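Local coordinates for protein 5-formyl-3-hydroxy-2-methylpyridine 4-carboxylate 5-dehydrogenase (Mesorhizobium japonicum MAFF 303099, PDB 4OM8) that oxidises the vitamin B6 breakdown intermediate 5-formyl-3-hydroxy-2-methylpyridine-4-carboxylate with NAD(+), and can also reduce it with NADH to 4-pyridoxate, at residues Met17-Ala22 with Thr50-Leu55. Sequence-based numbering, arbitrary orientation.
Sequences MAARLA and TVLDAL
Leu52 of helix 35-54 reaches across to touch Ala19 and Arg20 of helix 14-23. Its CB heads toward the 17-22 segment but is still too far away to touch it. At CG the chain lies anti to its own carbonyl carbon (chi1 -67°), and there it forks into two methyls with different neighbours. CD1 continues the extended line of the side chain and comes up against the backbone of Ala19, 3.5 Å from Ala19 O. The same methyl meets the alanine methyl, with Leu52 CD1 to Ala19 CB at 4.0 Å. CD2 takes the other branch and settles against the aliphatic part of Arg20, where Leu52 CD2 and Arg20 CD are 3.7 Å apart. The arginine chain bends at chi2 (60°), then runs on to its guanidinium, to which CD2 sits obliquely. There NH2 donates a hydrogen bond to Ile171 O, outside the contact.

The nearest CA atoms across the two segments are those of Arg20 and Leu52, 7.3 Å apart. Ala19 also packs against Leu45, Ala48 and Glu49, so its small methyl faces more than one turn of helix 35-54. Leu21 lies on the far side of its helix, on Ile5 and Ile7 of strand 4-8. The contact thus joins the first two helices of the chain, in the NAD-binding Rossmann domain. Helix 14-23 follows the glycine-rich turn after strand 4-8, but the side chain of Arg20 is about 13 Å from the bound NAD. All three touching residues are buried, and the two segments meet by shape and dispersion alone; the direction-specific ties, Arg20 NH2 to Ile171 O and the salt bridge of Asp53 with Arg23, lie outside their meeting.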
loop_
_atom_site.group_PDB
_atom_site.type_symbol
_atom_site.label_atom_id
_atom_site.label_comp_id
_atom_site.label_asym_id
_atom_site.label_seq_id
_atom_site.Cartn_x
_atom_site.Cartn_y
_atom_site.Cartn_z
ATOM N N MET A 17 -5.210 13.278 18.057
ATOM C CA MET A 17 -5.524 14.495 17.321
ATOM C C MET A 17 -5.248 15.731 18.186
ATOM O O MET A 17 -4.621 16.708 17.736
ATOM C CB MET A 17 -6.985 14.476 16.883
ATOM C CG MET A 17 -7.343 15.623 15.969
ATOM S SD MET A 17 -9.123 15.731 15.667
ATOM C CE MET A 17 -9.423 14.187 14.799
ATOM N N ALA A 18 -5.726 15.679 19.427
ATOM C CA ALA A 18 -5.531 16.790 20.358
ATOM C C ALA A 18 -4.047 17.017 20.622
ATOM O O ALA A 18 -3.552 18.150 20.540
ATOM C CB ALA A 18 -6.275 16.525 21.671
ATOM N N ALA A 19 -3.332 15.944 20.918
ATOM C CA ALA A 19 -1.902 16.051 21.180
ATOM C C ALA A 19 -1.153 16.637 19.977
ATOM O O ALA A 19 -0.289 17.497 20.133
ATOM C CB ALA A 19 -1.338 14.694 21.546
ATOM N N ARG A 20 -1.499 16.183 18.771
ATOM C CA ARG A 20 -0.754 16.601 17.593
ATOM C C ARG A 20 -1.009 18.062 17.283
ATOM O O ARG A 20 -0.097 18.783 16.879
ATOM C CB ARG A 20 -1.115 15.748 16.372
ATOM C CG ARG A 20 -0.343 16.142 15.114
ATOM C CD ARG A 20 1.141 15.981 15.356
ATOM N NE ARG A 20 1.984 16.403 14.239
ATOM C CZ ARG A 20 2.427 17.644 14.065
ATOM N NH1 ARG A 20 2.080 18.609 14.918
ATOM N NH2 ARG A 20 3.224 17.926 13.040
ATOM N N LEU A 21 -2.258 18.494 17.445
ATOM C CA LEU A 21 -2.580 19.891 17.218
ATOM C C LEU A 21 -1.902 20.792 18.248
ATOM O O LEU A 21 -1.365 21.841 17.895
ATOM C CB LEU A 21 -4.098 20.094 17.251
ATOM C CG LEU A 21 -4.821 19.468 16.053
ATOM C CD1 LEU A 21 -6.333 19.460 16.291
ATOM C CD2 LEU A 21 -4.501 20.229 14.768
ATOM N N ALA A 22 -1.908 20.388 19.511
ATOM C CA ALA A 22 -1.238 21.187 20.533
ATOM C C ALA A 22 0.260 21.271 20.289
ATOM O O ALA A 22 0.881 22.297 20.559
ATOM C CB ALA A 22 -1.506 20.619 21.906
ATOM N N THR A 50 4.446 11.024 24.064
ATOM C CA THR A 50 5.706 10.297 23.939
ATOM C C THR A 50 5.973 9.894 22.480
ATOM O O THR A 50 7.111 9.970 21.997
ATOM C CB THR A 50 5.694 9.060 24.848
ATOM O OG1 THR A 50 5.435 9.475 26.198
ATOM C CG2 THR A 50 7.034 8.335 24.796
ATOM N N VAL A 51 4.919 9.492 21.772
ATOM C CA VAL A 51 5.040 9.119 20.364
ATOM C C VAL A 51 5.459 10.339 19.550
ATOM O O VAL A 51 6.307 10.249 18.671
ATOM C CB VAL A 51 3.725 8.525 19.840
ATOM C CG1 VAL A 51 3.711 8.497 18.309
ATOM C CG2 VAL A 51 3.522 7.137 20.417
ATOM N N LEU A 52 4.892 11.500 19.869
ATOM C CA LEU A 52 5.276 12.710 19.160
ATOM C C LEU A 52 6.757 13.026 19.394
ATOM O O LEU A 52 7.451 13.470 18.486
ATOM C CB LEU A 52 4.404 13.885 19.598
ATOM C CG LEU A 52 2.931 13.785 19.204
ATOM C CD1 LEU A 52 2.195 15.016 19.700
ATOM C CD2 LEU A 52 2.798 13.692 17.709
ATOM N N ASP A 53 7.234 12.777 20.612
ATOM C CA ASP A 53 8.660 12.937 20.901
ATOM C C ASP A 53 9.490 12.000 20.027
ATOM O O ASP A 53 10.494 12.404 19.441
ATOM C CB ASP A 53 8.964 12.655 22.373
ATOM C CG ASP A 53 8.360 13.680 23.316
ATOM O OD1 ASP A 53 8.004 14.790 22.868
ATOM O OD2 ASP A 53 8.266 13.366 24.526
ATOM N N ALA A 54 9.056 10.748 19.957
ATOM C CA ALA A 54 9.758 9.723 19.197
ATOM C C ALA A 54 9.754 10.050 17.710
ATOM O O ALA A 54 10.651 9.637 16.980
ATOM C CB ALA A 54 9.132 8.367 19.450
ATOM N N LEU A 55 8.734 10.776 17.254
ATOM C CA LEU A 55 8.683 11.219 15.865
ATOM C C LEU A 55 9.534 12.455 15.606
ATOM O O LEU A 55 9.685 12.889 14.461
ATOM C CB LEU A 55 7.234 11.501 15.462
ATOM C CG LEU A 55 6.387 10.258 15.193
ATOM C CD1 LEU A 55 4.921 10.633 15.121
ATOM C CD2 LEU A 55 6.839 9.560 13.894
#